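Pyruvate kinase (Pseudomonas aeruginosa, PDB 6QXL) probably catalyses the transfer of a phosphoryl group from phosphoenolpyruvate to ADP, yielding pyruvate and ATP in the last step of glycolysis. Local coordinates at residues K117-G120 and V121-L125; E138-A141 and D142-R145; I160-G164 and G165-A169; P196-A199 and K200-E203. One frame throughout, in Å; residues are numbered along the deposited sequence.

Contact 1 (K117-G120 and V121-L125); sequences KDCG and VGDEL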
ATOM      1  N   LYS A 117      26.510 -38.897 -25.412  1.00 43.96           N
ATOM      2  CA  LYS A 117      25.475 -38.652 -26.404  1.00 46.64           C
ATOM      3  C   LYS A 117      24.862 -37.268 -26.268  1.00 43.37           C
ATOM      4  O   LYS A 117      24.620 -36.589 -27.259  1.00 44.22           O
ATOM      5  CB  LYS A 117      24.370 -39.725 -26.299  1.00 52.70           C
ATOM      6  CG  LYS A 117      24.914 -41.091 -26.817  1.00 62.52           C
ATOM      7  CD  LYS A 117      23.910 -42.200 -27.018  1.00 70.42           C
ATOM      8  CE  LYS A 117      24.599 -43.565 -26.845  1.00 72.27           C
ATOM      9  NZ  LYS A 117      23.801 -44.730 -27.309  1.00 72.66           N
ATOM     10  N   ASP A 118      24.669 -36.820 -25.050  1.00 39.36           N
ATOM     11  CA  ASP A 118      24.010 -35.549 -24.755  1.00 42.62           C
ATOM     12  C   ASP A 118      24.942 -34.354 -24.864  1.00 43.79           C
ATOM     13  O   ASP A 118      24.515 -33.264 -25.209  1.00 45.03           O
ATOM     14  CB  ASP A 118      23.460 -35.546 -23.343  1.00 44.97           C
ATOM     15  CG  ASP A 118      22.366 -36.640 -23.134  1.00 53.17           C
ATOM     16  OD1 ASP A 118      21.871 -37.225 -24.202  1.00 63.77           O
ATOM     17  OD2 ASP A 118      22.086 -36.897 -21.918  1.00 59.89           O
ATOM     18  N   CYS A 119      26.287 -34.553 -24.775  1.00 46.22           N
ATOM     19  CA  CYS A 119      27.220 -33.503 -24.931  1.00 41.54           C
ATOM     20  C   CYS A 119      27.682 -33.236 -26.382  1.00 41.25           C
ATOM     21  O   CYS A 119      27.660 -34.152 -27.182  1.00 39.08           O
ATOM     22  CB  CYS A 119      28.366 -33.634 -24.036  1.00 42.35           C
ATOM     23  SG  CYS A 119      27.903 -33.516 -22.325  1.00 46.27           S
ATOM     24  N   GLY A 120      28.056 -31.961 -26.609  1.00 40.94           N
ATOM     25  CA  GLY A 120      28.530 -31.508 -27.859  1.00 37.44           C
ATOM     26  C   GLY A 120      29.705 -30.510 -27.693  1.00 37.32           C
ATOM     27  O   GLY A 120      29.979 -29.977 -26.605  1.00 35.16           O
ATOM     28  N   VAL A 121      30.381 -30.268 -28.814  1.00 35.55           N
ATOM     29  CA  VAL A 121      31.499 -29.365 -28.839  1.00 34.44           C
ATOM     30  C   VAL A 121      31.069 -28.002 -28.304  1.00 33.40           C
ATOM     31  O   VAL A 121      30.021 -27.502 -28.673  1.00 39.58           O
ATOM     32  CB  VAL A 121      32.063 -29.205 -30.286  1.00 34.81           C
ATOM     33  CG1 VAL A 121      33.292 -28.294 -30.304  1.00 37.14           C
ATOM     34  CG2 VAL A 121      32.392 -30.559 -30.900  1.00 33.24           C
ATOM     35  N   GLY A 122      31.857 -27.443 -27.399  1.00 32.72           N
ATOM     36  CA  GLY A 122      31.525 -26.170 -26.760  1.00 33.00           C
ATOM     37  C   GLY A 122      30.942 -26.286 -25.370  1.00 36.33           C
ATOM     38  O   GLY A 122      31.078 -25.378 -24.596  1.00 39.17           O
ATOM     39  N   ASP A 123      30.303 -27.412 -25.054  1.00 39.97           N
ATOM     40  CA  ASP A 123      29.715 -27.614 -23.720  1.00 38.14           C
ATOM     41  C   ASP A 123      30.777 -27.471 -22.627  1.00 37.23           C
ATOM     42  O   ASP A 123      31.926 -27.894 -22.830  1.00 41.09           O
ATOM     43  CB  ASP A 123      29.055 -28.981 -23.612  1.00 39.50           C
ATOM     44  CG  ASP A 123      27.768 -29.097 -24.464  1.00 41.12           C
ATOM     45  OD1 ASP A 123      27.389 -28.136 -25.166  1.00 44.96           O
ATOM     46  OD2 ASP A 123      27.131 -30.174 -24.497  1.00 38.85           O
ATOM     47  N   GLU A 124      30.432 -26.845 -21.513  1.00 38.80           N
ATOM     48  CA  GLU A 124      31.320 -26.767 -20.359  1.00 40.80           C
ATOM     49  C   GLU A 124      30.882 -27.781 -19.322  1.00 37.88           C
ATOM     50  O   GLU A 124      29.704 -27.853 -18.999  1.00 34.71           O
ATOM     51  CB  GLU A 124      31.351 -25.346 -19.742  1.00 46.34           C
ATOM     52  CG  GLU A 124      31.801 -24.290 -20.744  1.00 50.74           C
ATOM     53  CD  GLU A 124      32.234 -22.951 -20.223  1.00 56.80           C
ATOM     54  OE1 GLU A 124      32.319 -22.029 -21.055  1.00 66.08           O
ATOM     55  OE2 GLU A 124      32.459 -22.771 -19.007  1.00 65.65           O
ATOM     56  N   LEU A 125      31.831 -28.567 -18.820  1.00 39.30           N
ATOM     57  CA  LEU A 125      31.561 -29.597 -17.822  1.00 38.83           C
ATOM     58  C   LEU A 125      32.184 -29.172 -16.508  1.00 39.76           C
ATOM     59  O   LEU A 125      33.302 -28.671 -16.479  1.00 44.83           O
ATOM     60  CB  LEU A 125      32.145 -30.931 -18.262  1.00 40.18           C
ATOM     61  CG  LEU A 125      31.619 -31.494 -19.580  1.00 42.28           C
ATOM     62  CD1 LEU A 125      32.549 -32.695 -19.992  1.00 45.92           C
ATOM     63  CD2 LEU A 125      30.120 -31.800 -19.482  1.00 41.07           C
TER
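Gly120 and Asp123 close a type II beta turn, which carries the chain from the end of helix 113-118 into strand 124-127 of the small beta domain that lids pyruvate kinase. The tight part lies inside this bend. Asp123 N donates to Gly120 O at 3.0 Å, and the Asp123 carboxylate accepts in turn: Gly120 N donates to OD2 at 2.9 Å, fairly straight (157°). CG of Asp123 stands beside its own backbone N (chi1 -70°), which folds the carboxylate back over the turn, so that the Gly120 N-H meets OD2 from above the carboxylate plane. OD2 also takes a salt bridge from Arg162. On the buried side Cys119, the first residue past the helix, sets its SG 4.0 Å from Leu125 CD2, and both side chains rest on Leu144 of strand 143-148. The solvent side is looser. Val121 and Gly122 form the exposed tip, and the CA–CB bond of Val121 points away from the preceding residues. Gly122 adopts a phi of 101°, the positive value usual at the third position of a type II turn. On the same side of the carboxylate plane as Gly120 N, Cys119 CA lies 3.4 Å from Asp123 OD2.

Contact 2 (E138-A141 and D142-R145); sequences EVAA and DELR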
ATOM      1  N   GLU A 138      36.173 -32.062 -28.740  1.00 33.88           N
ATOM      2  CA  GLU A 138      35.838 -33.065 -29.746  1.00 35.75           C
ATOM      3  C   GLU A 138      34.937 -34.120 -29.129  1.00 34.44           C
ATOM      4  O   GLU A 138      35.057 -34.447 -27.945  1.00 34.70           O
ATOM      5  CB  GLU A 138      37.092 -33.745 -30.296  1.00 40.20           C
ATOM      6  CG  GLU A 138      38.029 -32.836 -31.070  1.00 45.31           C
ATOM      7  CD  GLU A 138      39.267 -33.555 -31.607  1.00 44.23           C
ATOM      8  OE1 GLU A 138      39.425 -34.764 -31.461  1.00 44.99           O
ATOM      9  OE2 GLU A 138      40.107 -32.854 -32.192  1.00 41.40           O
ATOM     10  N   VAL A 139      34.025 -34.645 -29.940  1.00 33.04           N
ATOM     11  CA  VAL A 139      33.130 -35.705 -29.539  1.00 31.39           C
ATOM     12  C   VAL A 139      33.352 -36.885 -30.482  1.00 31.28           C
ATOM     13  O   VAL A 139      33.413 -36.704 -31.695  1.00 38.85           O
ATOM     14  CB  VAL A 139      31.654 -35.251 -29.611  1.00 34.21           C
ATOM     15  CG1 VAL A 139      30.725 -36.353 -29.162  1.00 34.04           C
ATOM     16  CG2 VAL A 139      31.441 -34.085 -28.730  1.00 35.74           C
ATOM     17  N   ALA A 140      33.444 -38.073 -29.909  1.00 29.78           N
ATOM     18  CA  ALA A 140      33.461 -39.333 -30.642  1.00 30.60           C
ATOM     19  C   ALA A 140      32.349 -40.203 -30.080  1.00 30.68           C
ATOM     20  O   ALA A 140      31.675 -39.833 -29.152  1.00 32.97           O
ATOM     21  CB  ALA A 140      34.825 -40.028 -30.497  1.00 33.19           C
ATOM     22  N   ALA A 141      32.146 -41.382 -30.660  1.00 30.91           N
ATOM     23  CA  ALA A 141      31.039 -42.238 -30.224  1.00 31.55           C
ATOM     24  C   ALA A 141      31.162 -42.677 -28.759  1.00 36.72           C
ATOM     25  O   ALA A 141      30.183 -42.911 -28.094  1.00 37.69           O
ATOM     26  CB  ALA A 141      30.936 -43.461 -31.116  1.00 32.06           C
ATOM     27  N   ASP A 142      32.388 -42.792 -28.250  1.00 40.11           N
ATOM     28  CA  ASP A 142      32.654 -43.352 -26.951  1.00 36.39           C
ATOM     29  C   ASP A 142      33.378 -42.402 -25.965  1.00 32.33           C
ATOM     30  O   ASP A 142      33.746 -42.853 -24.882  1.00 36.02           O
ATOM     31  CB  ASP A 142      33.453 -44.627 -27.123  1.00 36.43           C
ATOM     32  CG  ASP A 142      34.882 -44.380 -27.644  1.00 43.05           C
ATOM     33  OD1 ASP A 142      35.108 -43.394 -28.381  1.00 39.61           O
ATOM     34  OD2 ASP A 142      35.809 -45.160 -27.286  1.00 42.06           O
ATOM     35  N   GLU A 143      33.617 -41.140 -26.331  1.00 30.38           N
ATOM     36  CA  GLU A 143      34.372 -40.291 -25.456  1.00 32.84           C
ATOM     37  C   GLU A 143      34.204 -38.826 -25.746  1.00 28.54           C
ATOM     38  O   GLU A 143      33.841 -38.440 -26.878  1.00 28.16           O
ATOM     39  CB  GLU A 143      35.890 -40.625 -25.475  1.00 41.77           C
ATOM     40  CG  GLU A 143      36.637 -40.405 -26.726  1.00 44.53           C
ATOM     41  CD  GLU A 143      38.087 -40.870 -26.652  1.00 46.34           C
ATOM     42  OE1 GLU A 143      38.983 -40.291 -27.358  1.00 45.14           O
ATOM     43  OE2 GLU A 143      38.427 -41.756 -25.882  1.00 50.33           O
ATOM     44  N   LEU A 144      34.489 -38.005 -24.730  1.00 28.88           N
ATOM     45  CA  LEU A 144      34.538 -36.566 -24.876  1.00 30.64           C
ATOM     46  C   LEU A 144      35.987 -36.132 -24.654  1.00 30.48           C
ATOM     47  O   LEU A 144      36.622 -36.529 -23.664  1.00 33.09           O
ATOM     48  CB  LEU A 144      33.657 -35.883 -23.861  1.00 33.53           C
ATOM     49  CG  LEU A 144      32.145 -36.121 -23.945  1.00 35.37           C
ATOM     50  CD1 LEU A 144      31.444 -35.342 -22.830  1.00 38.07           C
ATOM     51  CD2 LEU A 144      31.498 -35.662 -25.260  1.00 39.83           C
ATOM     52  N   ARG A 145      36.512 -35.331 -25.582  1.00 30.90           N
ATOM     53  CA  ARG A 145      37.878 -34.847 -25.508  1.00 31.17           C
ATOM     54  C   ARG A 145      37.848 -33.381 -25.143  1.00 31.09           C
ATOM     55  O   ARG A 145      37.281 -32.563 -25.885  1.00 31.39           O
ATOM     56  CB  ARG A 145      38.573 -35.015 -26.843  1.00 33.18           C
ATOM     57  CG  ARG A 145      38.786 -36.468 -27.218  1.00 34.73           C
ATOM     58  CD  ARG A 145      39.126 -36.639 -28.678  1.00 36.86           C
ATOM     59  NE  ARG A 145      38.886 -38.030 -29.076  1.00 36.37           N
ATOM     60  CZ  ARG A 145      38.625 -38.471 -30.293  1.00 36.59           C
ATOM     61  NH1 ARG A 145      38.721 -37.612 -31.316  1.00 36.61           N
ATOM     62  NH2 ARG A 145      38.437 -39.754 -30.491  1.00 37.62           N
TER
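Glu138 and Arg145 meet twice, through backbone and side chain. The backbone bonds come as a ladder: Arg145 N donates to Glu138 O at 2.9 Å and Glu138 N to Arg145 O at 3.1 Å, an antiparallel hydrogen-bonded pair. Val139 and Leu144 follow as a non-hydrogen-bonded pair, and Ala140 N then bonds Glu143 O at 3.1 Å just before the chain reverses through Ala141 and Asp142. This is the tip of the beta hairpin formed by strands 132-139 and 143-148 in the lid domain; beyond it, Asp142 OD2 bonds Ser97. The charged interactions gather round the guanidinium of Arg145, whose chain is extended from CG to NE. At one edge NH1 donates to Glu138 OE1 at 2.9 Å; the oxygen lies only 4° from the guanidinium plane, whereas the two planar groups are turned 70° to one another. Another edge grips Glu143 side-on: NE meets the anti lone pair of OE1 at 2.8 Å, while NH2 approaches the same oxygen from above the carboxylate plane. The second oxygen of Glu143 pairs with Arg93, which ties the network to strand 91-95. Apolar packing is sparser. Ala140 CB sits over one guanidinium face, 3.6 Å from Arg145 NH2. On the other side of the sheet Val139 and Leu144 run alongside one another, CG2 to CD2 at 3.8 Å.

Contact 3 (I160-G164 and G165-A169); sequences INRRG and GGLTA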
ATOM      1  N   ILE A 160      30.112 -35.030 -11.939  1.00 36.55           N
ATOM      2  CA  ILE A 160      30.232 -34.215 -13.142  1.00 41.50           C
ATOM      3  C   ILE A 160      28.836 -33.771 -13.567  1.00 40.16           C
ATOM      4  O   ILE A 160      27.871 -34.514 -13.461  1.00 41.16           O
ATOM      5  CB  ILE A 160      30.967 -35.001 -14.267  1.00 44.40           C
ATOM      6  CG1 ILE A 160      31.140 -34.148 -15.510  1.00 47.90           C
ATOM      7  CG2 ILE A 160      30.243 -36.264 -14.623  1.00 44.40           C
ATOM      8  CD1 ILE A 160      32.087 -34.748 -16.523  1.00 50.10           C
ATOM      9  N   ASN A 161      28.735 -32.542 -14.043  1.00 38.01           N
ATOM     10  CA  ASN A 161      27.508 -32.044 -14.651  1.00 41.66           C
ATOM     11  C   ASN A 161      27.846 -31.084 -15.761  1.00 37.92           C
ATOM     12  O   ASN A 161      28.949 -30.630 -15.871  1.00 43.40           O
ATOM     13  CB  ASN A 161      26.566 -31.389 -13.632  1.00 49.18           C
ATOM     14  CG  ASN A 161      25.083 -31.385 -14.096  1.00 51.83           C
ATOM     15  OD1 ASN A 161      24.737 -31.632 -15.252  1.00 45.90           O
ATOM     16  ND2 ASN A 161      24.196 -31.141 -13.148  1.00 62.99           N
ATOM     17  N   ARG A 162      26.876 -30.766 -16.594  1.00 39.36           N
ATOM     18  CA  ARG A 162      26.988 -29.812 -17.638  1.00 38.36           C
ATOM     19  C   ARG A 162      26.399 -28.458 -17.231  1.00 35.91           C
ATOM     20  O   ARG A 162      25.277 -28.383 -16.750  1.00 41.75           O
ATOM     21  CB  ARG A 162      26.300 -30.334 -18.860  1.00 38.94           C
ATOM     22  CG  ARG A 162      26.566 -29.489 -20.115  1.00 43.47           C
ATOM     23  CD  ARG A 162      26.141 -29.956 -21.391  1.00 45.94           C
ATOM     24  NE  ARG A 162      24.704 -30.080 -21.463  1.00 46.04           N
ATOM     25  CZ  ARG A 162      24.044 -30.479 -22.502  1.00 46.39           C
ATOM     26  NH1 ARG A 162      24.654 -30.684 -23.717  1.00 49.65           N
ATOM     27  NH2 ARG A 162      22.720 -30.711 -22.385  1.00 47.48           N
ATOM     28  N   ARG A 163      27.165 -27.394 -17.531  1.00 33.81           N
ATOM     29  CA  ARG A 163      26.696 -26.056 -17.329  1.00 38.40           C
ATOM     30  C   ARG A 163      25.448 -25.897 -18.255  1.00 39.54           C
ATOM     31  O   ARG A 163      25.506 -26.094 -19.433  1.00 45.91           O
ATOM     32  CB  ARG A 163      27.751 -25.043 -17.714  1.00 41.61           C
ATOM     33  CG  ARG A 163      27.379 -23.578 -17.529  1.00 42.90           C
ATOM     34  CD  ARG A 163      28.659 -22.783 -17.527  1.00 46.30           C
ATOM     35  NE  ARG A 163      29.115 -22.590 -16.152  1.00 52.56           N
ATOM     36  CZ  ARG A 163      30.400 -22.413 -15.754  1.00 63.86           C
ATOM     37  NH1 ARG A 163      31.362 -22.249 -16.638  1.00 67.39           N
ATOM     38  NH2 ARG A 163      30.662 -22.278 -14.477  1.00 64.84           N
ATOM     39  N   GLY A 164      24.337 -25.512 -17.664  1.00 41.21           N
ATOM     40  CA  GLY A 164      23.102 -25.376 -18.327  1.00 35.53           C
ATOM     41  C   GLY A 164      22.148 -26.534 -18.094  1.00 36.14           C
ATOM     42  O   GLY A 164      21.010 -26.424 -18.528  1.00 33.64           O
ATOM     43  N   GLY A 165      22.650 -27.673 -17.581  1.00 36.64           N
ATOM     44  CA  GLY A 165      21.858 -28.847 -17.405  1.00 38.36           C
ATOM     45  C   GLY A 165      21.522 -29.551 -18.699  1.00 38.74           C
ATOM     46  O   GLY A 165      22.348 -29.604 -19.602  1.00 42.03           O
ATOM     47  N   GLY A 166      20.329 -30.130 -18.747  1.00 43.21           N
ATOM     48  CA  GLY A 166      19.796 -30.776 -19.933  1.00 43.79           C
ATOM     49  C   GLY A 166      20.288 -32.188 -20.229  1.00 43.21           C
ATOM     50  O   GLY A 166      20.142 -32.646 -21.337  1.00 49.79           O
ATOM     51  N   LEU A 167      20.908 -32.827 -19.255  1.00 42.51           N
ATOM     52  CA  LEU A 167      21.381 -34.194 -19.439  1.00 44.68           C
ATOM     53  C   LEU A 167      20.253 -35.164 -19.215  1.00 44.36           C
ATOM     54  O   LEU A 167      19.499 -35.004 -18.286  1.00 46.66           O
ATOM     55  CB  LEU A 167      22.540 -34.505 -18.514  1.00 50.31           C
ATOM     56  CG  LEU A 167      23.767 -33.615 -18.658  1.00 51.80           C
ATOM     57  CD1 LEU A 167      24.865 -34.167 -17.786  1.00 51.53           C
ATOM     58  CD2 LEU A 167      24.236 -33.619 -20.135  1.00 49.41           C
ATOM     59  N   THR A 168      20.141 -36.169 -20.033  1.00 45.73           N
ATOM     60  CA  THR A 168      19.257 -37.289 -19.839  1.00 48.92           C
ATOM     61  C   THR A 168      19.625 -38.092 -18.596  1.00 53.15           C
ATOM     62  O   THR A 168      20.794 -38.276 -18.340  1.00 64.85           O
ATOM     63  CB  THR A 168      19.380 -38.209 -21.073  1.00 48.01           C
ATOM     64  OG1 THR A 168      18.863 -37.492 -22.199  1.00 46.52           O
ATOM     65  CG2 THR A 168      18.690 -39.571 -20.863  1.00 49.15           C
ATOM     66  N   ALA A 169      18.624 -38.391 -17.798  1.00 65.53           N
ATOM     67  CA  ALA A 169      18.821 -39.367 -16.721  1.00 75.40           C
ATOM     68  C   ALA A 169      17.466 -39.780 -16.184  1.00 73.59           C
ATOM     69  O   ALA A 169      16.552 -38.971 -16.197  1.00 68.06           O
ATOM     70  CB  ALA A 169      19.655 -38.727 -15.614  1.00 82.16           C
TER
HETATM   71  O   HOH W   1      21.957 -31.955 -16.588  1.00 49.59           O
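Leu167 lays its CD2 methyl over one face of the Arg162 guanidinium, 3.6 Å above the plane and offset toward its rim, while the carbonyl oxygen of Gly165 fills an edge. That oxygen is gripped side-on by two nitrogens, Arg162 NE and NH2, each 3.0 Å from Gly165 O and close to the guanidinium plane; NE comes in almost straight along the carbonyl, NH2 on a lone pair. The bend at chi3 (63°) turns the guanidinium back onto the loop. NH1 is turned to the salt bridge with Asp123. The second flat group, the amide of Asn161, packs its OD1 3.6 Å from Leu167 CD1. The same oxygen accepts the Arg162 N-H at 2.7 Å and a hydrogen bond from a water, which in turn accepts from Leu167 N. Asn161 ND2 bonds Glu254 of the barrel domain. A type II beta turn from Arg162 to Gly165, closed by Gly165 N on Arg162 O at 2.8 Å, starts the return from lid strand 159-162 to the TIM barrel. Gly164, Gly165 and Gly166 all have positive phi. Two N-H bonds from one cationic group probably polarise the Gly165 carbonyl and hold the glycine-rich turn against the Arg162 side chain.

Contact 4 (P196-A199 and K200-E203); sequences PRDA and KDME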
ATOM      1  N   PRO A 196      14.805 -34.073  -9.245  1.00 48.48           N
ATOM      2  CA  PRO A 196      13.516 -34.205  -9.912  1.00 47.58           C
ATOM      3  C   PRO A 196      13.285 -33.068 -10.884  1.00 45.38           C
ATOM      4  O   PRO A 196      13.764 -31.954 -10.674  1.00 52.89           O
ATOM      5  CB  PRO A 196      12.515 -34.132  -8.754  1.00 46.31           C
ATOM      6  CG  PRO A 196      13.188 -33.317  -7.747  1.00 48.07           C
ATOM      7  CD  PRO A 196      14.636 -33.609  -7.851  1.00 48.72           C
ATOM      8  N   ARG A 197      12.560 -33.345 -11.965  1.00 46.79           N
ATOM      9  CA  ARG A 197      12.246 -32.361 -12.990  1.00 49.97           C
ATOM     10  C   ARG A 197      10.787 -31.954 -12.972  1.00 56.33           C
ATOM     11  O   ARG A 197      10.527 -30.802 -13.360  1.00 62.02           O
ATOM     12  CB  ARG A 197      12.623 -32.916 -14.352  1.00 50.08           C
ATOM     13  CG  ARG A 197      14.198 -32.817 -14.445  1.00 57.05           C
ATOM     14  CD  ARG A 197      14.764 -33.243 -15.793  1.00 62.94           C
ATOM     15  NE  ARG A 197      16.099 -32.700 -16.075  1.00 68.30           N
ATOM     16  CZ  ARG A 197      17.145 -33.364 -16.630  1.00 65.67           C
ATOM     17  NH1 ARG A 197      17.045 -34.660 -16.849  1.00 62.94           N
ATOM     18  NH2 ARG A 197      18.299 -32.740 -16.844  1.00 68.07           N
ATOM     19  N   ASP A 198       9.876 -32.801 -12.551  1.00 56.35           N
ATOM     20  CA  ASP A 198       8.464 -32.395 -12.512  1.00 62.44           C
ATOM     21  C   ASP A 198       7.709 -33.244 -11.523  1.00 61.80           C
ATOM     22  O   ASP A 198       8.252 -34.166 -10.949  1.00 59.02           O
ATOM     23  CB  ASP A 198       7.816 -32.504 -13.912  1.00 68.99           C
ATOM     24  CG  ASP A 198       7.985 -33.860 -14.533  1.00 76.67           C
ATOM     25  OD1 ASP A 198       8.126 -34.875 -13.850  1.00 89.12           O
ATOM     26  OD2 ASP A 198       7.932 -33.881 -15.764  1.00 84.30           O
ATOM     27  N   ALA A 199       6.453 -32.904 -11.318  1.00 60.39           N
ATOM     28  CA  ALA A 199       5.601 -33.617 -10.371  1.00 63.92           C
ATOM     29  C   ALA A 199       5.622 -35.132 -10.560  1.00 60.65           C
ATOM     30  O   ALA A 199       5.533 -35.845  -9.552  1.00 55.68           O
ATOM     31  CB  ALA A 199       4.163 -33.089 -10.441  1.00 69.11           C
ATOM     32  N   LYS A 200       5.767 -35.620 -11.786  1.00 63.98           N
ATOM     33  CA  LYS A 200       5.778 -37.077 -12.015  1.00 64.22           C
ATOM     34  C   LYS A 200       6.887 -37.772 -11.214  1.00 62.74           C
ATOM     35  O   LYS A 200       6.662 -38.795 -10.579  1.00 61.64           O
ATOM     36  CB  LYS A 200       5.906 -37.431 -13.500  1.00 65.26           C
ATOM     37  CG  LYS A 200       4.833 -36.894 -14.418  1.00 74.32           C
ATOM     38  CD  LYS A 200       5.233 -36.987 -15.898  1.00 80.24           C
ATOM     39  CE  LYS A 200       4.297 -36.234 -16.867  1.00 81.00           C
ATOM     40  NZ  LYS A 200       2.962 -36.885 -17.017  1.00 79.92           N
ATOM     41  N   ASP A 201       8.061 -37.196 -11.210  1.00 58.79           N
ATOM     42  CA  ASP A 201       9.223 -37.756 -10.511  1.00 53.74           C
ATOM     43  C   ASP A 201       8.940 -37.888  -9.015  1.00 53.11           C
ATOM     44  O   ASP A 201       9.312 -38.897  -8.386  1.00 54.28           O
ATOM     45  CB  ASP A 201      10.470 -36.938 -10.749  1.00 52.36           C
ATOM     46  CG  ASP A 201      10.853 -36.836 -12.235  1.00 52.02           C
ATOM     47  OD1 ASP A 201      10.452 -37.760 -12.998  1.00 49.98           O
ATOM     48  OD2 ASP A 201      11.558 -35.909 -12.650  1.00 46.81           O
ATOM     49  N   MET A 202       8.246 -36.898  -8.450  1.00 51.14           N
ATOM     50  CA  MET A 202       7.896 -36.940  -7.041  1.00 49.77           C
ATOM     51  C   MET A 202       6.758 -37.915  -6.747  1.00 51.12           C
ATOM     52  O   MET A 202       6.751 -38.547  -5.689  1.00 44.15           O
ATOM     53  CB  MET A 202       7.503 -35.544  -6.527  1.00 49.57           C
ATOM     54  CG  MET A 202       8.618 -34.505  -6.499  1.00 51.24           C
ATOM     55  SD  MET A 202      10.133 -34.997  -5.680  1.00 47.54           S
ATOM     56  CE  MET A 202       9.537 -35.150  -3.990  1.00 46.05           C
ATOM     57  N   GLU A 203       5.793 -38.013  -7.662  1.00 56.89           N
ATOM     58  CA  GLU A 203       4.692 -38.971  -7.490  1.00 58.03           C
ATOM     59  C   GLU A 203       5.210 -40.410  -7.529  1.00 58.52           C
ATOM     60  O   GLU A 203       4.784 -41.244  -6.728  1.00 67.28           O
ATOM     61  CB  GLU A 203       3.624 -38.763  -8.545  1.00 60.55           C
ATOM     62  CG  GLU A 203       2.736 -37.569  -8.267  1.00 66.76           C
ATOM     63  CD  GLU A 203       2.172 -36.925  -9.536  1.00 71.31           C
ATOM     64  OE1 GLU A 203       2.371 -37.423 -10.664  1.00 66.13           O
ATOM     65  OE2 GLU A 203       1.514 -35.867  -9.415  1.00 74.37           O
TER
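Asp201 turns its carboxylate back against the chain leading into its helix, with chi1 -59° placing CG opposite the carbonyl carbon: OD2 accepts the Arg197 N-H through its anti lone pair at 2.8 Å, nearly straight at 168°. Asp198 occupies the N-cap of helix 199-211, which follows strand 190-193 of the TIM barrel. The N-H used is thus the one before the N-cap residue, not that of a capping box. The Asp198 side chain lies across the root of Lys200, OD1 3.4 Å from Lys200 CB, while its carbonyl accepts a weak bond from Asp201 N. Inward, the Pro196 ring sets CB 4.0 Å from the sulfur SD of Met202, and Leu237 of helix 231-239 meets both residues. The Arg197 side chain ends away from the helix, its NE salt-bridged to Glu226. The first regular turn closes with Glu203 N on Ala199 O at 2.9 Å. Two carboxylates lie close here, Asp198 OD1 3.8 Å from Asp201 OD2. Their mutual repulsion is probably eased by the positive end of the helix dipole and by the N-H that Arg197 offers to Asp201.

Overall arrangement
Contacts 1 and 2 lie in the lid domain, contact 3 at its return to the TIM barrel, contact 4 in the barrel. Contacts 1 and 2, centres about 9 Å apart, share apolar packing, with Cys119 CB 3.7 Å from Leu144 CD1. Charge binds contact 1 to contact 3: Asp123 OD2 meets Arg162 NH1 at 2.6 Å, Glu124 OE2 meets Arg163 NH1 at 2.7 Å. Contact 3 reaches contact 4 through a probable hydrogen bond, Leu167 O to Arg197 NH1 at 2.9 Å. Both lie near the active site: the side chains of Asn161 and Pro196 are about 8 and 9 Å from the magnesium ion held by Glu223 and Asp250, and both about 9 Å from the bound malonate.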